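DNA protection during starvation protein (Mycobacterium smegmatis, PDB 2YW6) forms a hollow dodecamer that binds DNA and probably protects it by oxidising ferrous iron with hydrogen peroxide and storing it as a ferric mineral. Local coordinates at residues L145-F148 and Q149-R153. Residues are numbered along the deposited sequence; the frame is centred on the assembly and turned at random.
Sequences LEKF and QWFVR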
loop_
_atom_site.group_PDB
_atom_site.type_symbol
_atom_site.label_atom_id
_atom_site.label_comp_id
_atom_site.label_asym_id
_atom_site.label_seq_id
_atom_site.Cartn_x
_atom_site.Cartn_y
_atom_site.Cartn_z
ATOM N N LEU B 145 -23.354 -16.334 -2.654
ATOM C CA LEU B 145 -23.627 -17.628 -3.280
ATOM C C LEU B 145 -24.585 -17.470 -4.451
ATOM O O LEU B 145 -24.383 -18.055 -5.506
ATOM C CB LEU B 145 -24.255 -18.600 -2.281
ATOM C CG LEU B 145 -23.356 -19.493 -1.421
ATOM C CD1 LEU B 145 -21.882 -19.193 -1.709
ATOM C CD2 LEU B 145 -23.703 -19.289 0.051
ATOM N N GLU B 146 -25.634 -16.682 -4.259
ATOM C CA GLU B 146 -26.615 -16.466 -5.315
ATOM C C GLU B 146 -26.108 -15.573 -6.438
ATOM O O GLU B 146 -26.413 -15.808 -7.606
ATOM C CB GLU B 146 -27.890 -15.890 -4.717
ATOM C CG GLU B 146 -28.748 -16.950 -4.073
ATOM C CD GLU B 146 -29.822 -16.371 -3.193
ATOM O OE1 GLU B 146 -30.331 -15.278 -3.531
ATOM O OE2 GLU B 146 -30.160 -17.019 -2.177
ATOM N N LYS B 147 -25.344 -14.544 -6.088
ATOM C CA LYS B 147 -24.793 -13.667 -7.104
ATOM C C LYS B 147 -23.864 -14.488 -7.997
ATOM O O LYS B 147 -23.901 -14.381 -9.219
ATOM C CB LYS B 147 -24.002 -12.517 -6.473
ATOM C CG LYS B 147 -23.364 -11.618 -7.525
ATOM C CD LYS B 147 -22.087 -10.945 -7.046
ATOM C CE LYS B 147 -22.384 -9.687 -6.262
ATOM N NZ LYS B 147 -21.169 -8.831 -6.115
ATOM N N PHE B 148 -23.029 -15.313 -7.384
ATOM C CA PHE B 148 -22.103 -16.133 -8.146
ATOM C C PHE B 148 -22.809 -17.045 -9.151
ATOM O O PHE B 148 -22.362 -17.178 -10.296
ATOM C CB PHE B 148 -21.245 -16.991 -7.214
ATOM C CG PHE B 148 -20.166 -17.744 -7.928
ATOM C CD1 PHE B 148 -18.986 -17.107 -8.302
ATOM C CD2 PHE B 148 -20.347 -19.080 -8.269
ATOM C CE1 PHE B 148 -18.001 -17.791 -9.004
ATOM C CE2 PHE B 148 -19.372 -19.779 -8.973
ATOM C CZ PHE B 148 -18.195 -19.137 -9.345
ATOM N N GLN B 149 -23.895 -17.683 -8.711
ATOM C CA GLN B 149 -24.656 -18.589 -9.565
ATOM C C GLN B 149 -25.151 -17.816 -10.771
ATOM O O GLN B 149 -25.212 -18.341 -11.880
ATOM C CB GLN B 149 -25.854 -19.181 -8.819
ATOM C CG GLN B 149 -26.478 -20.372 -9.539
ATOM C CD GLN B 149 -27.880 -20.707 -9.048
ATOM O OE1 GLN B 149 -28.328 -21.855 -9.146
ATOM N NE2 GLN B 149 -28.584 -19.704 -8.537
ATOM N N TRP B 150 -25.515 -16.561 -10.555
ATOM C CA TRP B 150 -25.982 -15.754 -11.664
ATOM C C TRP B 150 -24.875 -15.525 -12.693
ATOM O O TRP B 150 -25.130 -15.582 -13.899
ATOM C CB TRP B 150 -26.521 -14.407 -11.190
ATOM C CG TRP B 150 -26.831 -13.546 -12.356
ATOM C CD1 TRP B 150 -27.659 -13.849 -13.396
ATOM C CD2 TRP B 150 -26.240 -12.280 -12.660
ATOM N NE1 TRP B 150 -27.615 -12.852 -14.338
ATOM C CE2 TRP B 150 -26.753 -11.877 -13.916
ATOM C CE3 TRP B 150 -25.326 -11.448 -12.006
ATOM C CZ2 TRP B 150 -26.379 -10.676 -14.524
ATOM C CZ3 TRP B 150 -24.952 -10.249 -12.614
ATOM C CH2 TRP B 150 -25.479 -9.875 -13.862
ATOM N N PHE B 151 -23.655 -15.258 -12.236
ATOM C CA PHE B 151 -22.557 -15.046 -13.179
ATOM C C PHE B 151 -22.372 -16.317 -13.980
ATOM O O PHE B 151 -22.087 -16.275 -15.172
ATOM C CB PHE B 151 -21.247 -14.700 -12.464
ATOM C CG PHE B 151 -21.214 -13.314 -11.891
ATOM C CD1 PHE B 151 -22.040 -12.314 -12.396
ATOM C CD2 PHE B 151 -20.339 -12.998 -10.859
ATOM C CE1 PHE B 151 -21.999 -11.020 -11.880
ATOM C CE2 PHE B 151 -20.289 -11.700 -10.337
ATOM C CZ PHE B 151 -21.127 -10.710 -10.851
ATOM N N VAL B 152 -22.544 -17.451 -13.312
ATOM C CA VAL B 152 -22.416 -18.747 -13.965
ATOM C C VAL B 152 -23.504 -18.876 -15.029
ATOM O O VAL B 152 -23.212 -19.155 -16.192
ATOM C CB VAL B 152 -22.546 -19.913 -12.935
ATOM C CG1 VAL B 152 -22.456 -21.253 -13.644
ATOM C CG2 VAL B 152 -21.443 -19.808 -11.872
ATOM N N ARG B 153 -24.754 -18.663 -14.628
ATOM C CA ARG B 153 -25.893 -18.752 -15.544
ATOM C C ARG B 153 -25.754 -17.790 -16.722
ATOM O O ARG B 153 -26.141 -18.117 -17.853
ATOM C CB ARG B 153 -27.197 -18.454 -14.796
ATOM C CG ARG B 153 -27.469 -19.435 -13.691
ATOM C CD ARG B 153 -28.671 -19.051 -12.849
ATOM N NE ARG B 153 -29.184 -20.222 -12.147
ATOM C CZ ARG B 153 -30.221 -20.211 -11.316
ATOM N NH1 ARG B 153 -30.859 -19.074 -11.070
ATOM N NH2 ARG B 153 -30.636 -21.347 -10.749
#
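Phe148 and Val152, one turn apart on helix 132-155 of the ferritin-like four-helix bundle, meet as a buried pair. Their contact is apolar: CE2 of Phe148 lies 3.6 Å from CG2 of Val152. With CG anti to the backbone N (chi1 -174°), the phenyl group runs obliquely across the valine, whose CG2 branch, beside its own backbone N, is directed toward the preceding turn, where it meets the ring. The phenyl is large enough to pack on Met53 and Gln57 of helix 47-75 and to meet the ring of Tyr113 as well as its neighbour one turn on, while valine's short branch brings a methyl against the ring without a long chain.

Round the helix, Lys147 and Phe151 form a second i to i+4 pair, their side chains alongside one another and pointing the same way. The methylene CD of Lys147 rests 3.8 Å from CE2 of Phe151, a use of lysine's long aliphatic stem that lets its ammonium end continue toward Glu70 of a second subunit, a long and weak ion pair, while Phe151 touches Phe47 of a third, so this turn of the helix contributes to the joints of the dodecamer.

Glu146 is engaged outside this turn: OE2 forms a salt bridge with Arg121 of the same chain and OE1 with Arg71 of the second subunit, which should offset the cost of burying the carboxylate.

Regular alpha-helical hydrogen bonding joins the two turns, from Gln149 N to Leu145 O (3.3 Å) through Val152 N to Phe148 O (3.0 Å). In the bond from Phe151 N to Lys147 O, the donor lies in the carbonyl plane, and this same oxygen stands 3.9 Å above one face of the Phe151 ring, displaced toward its rim.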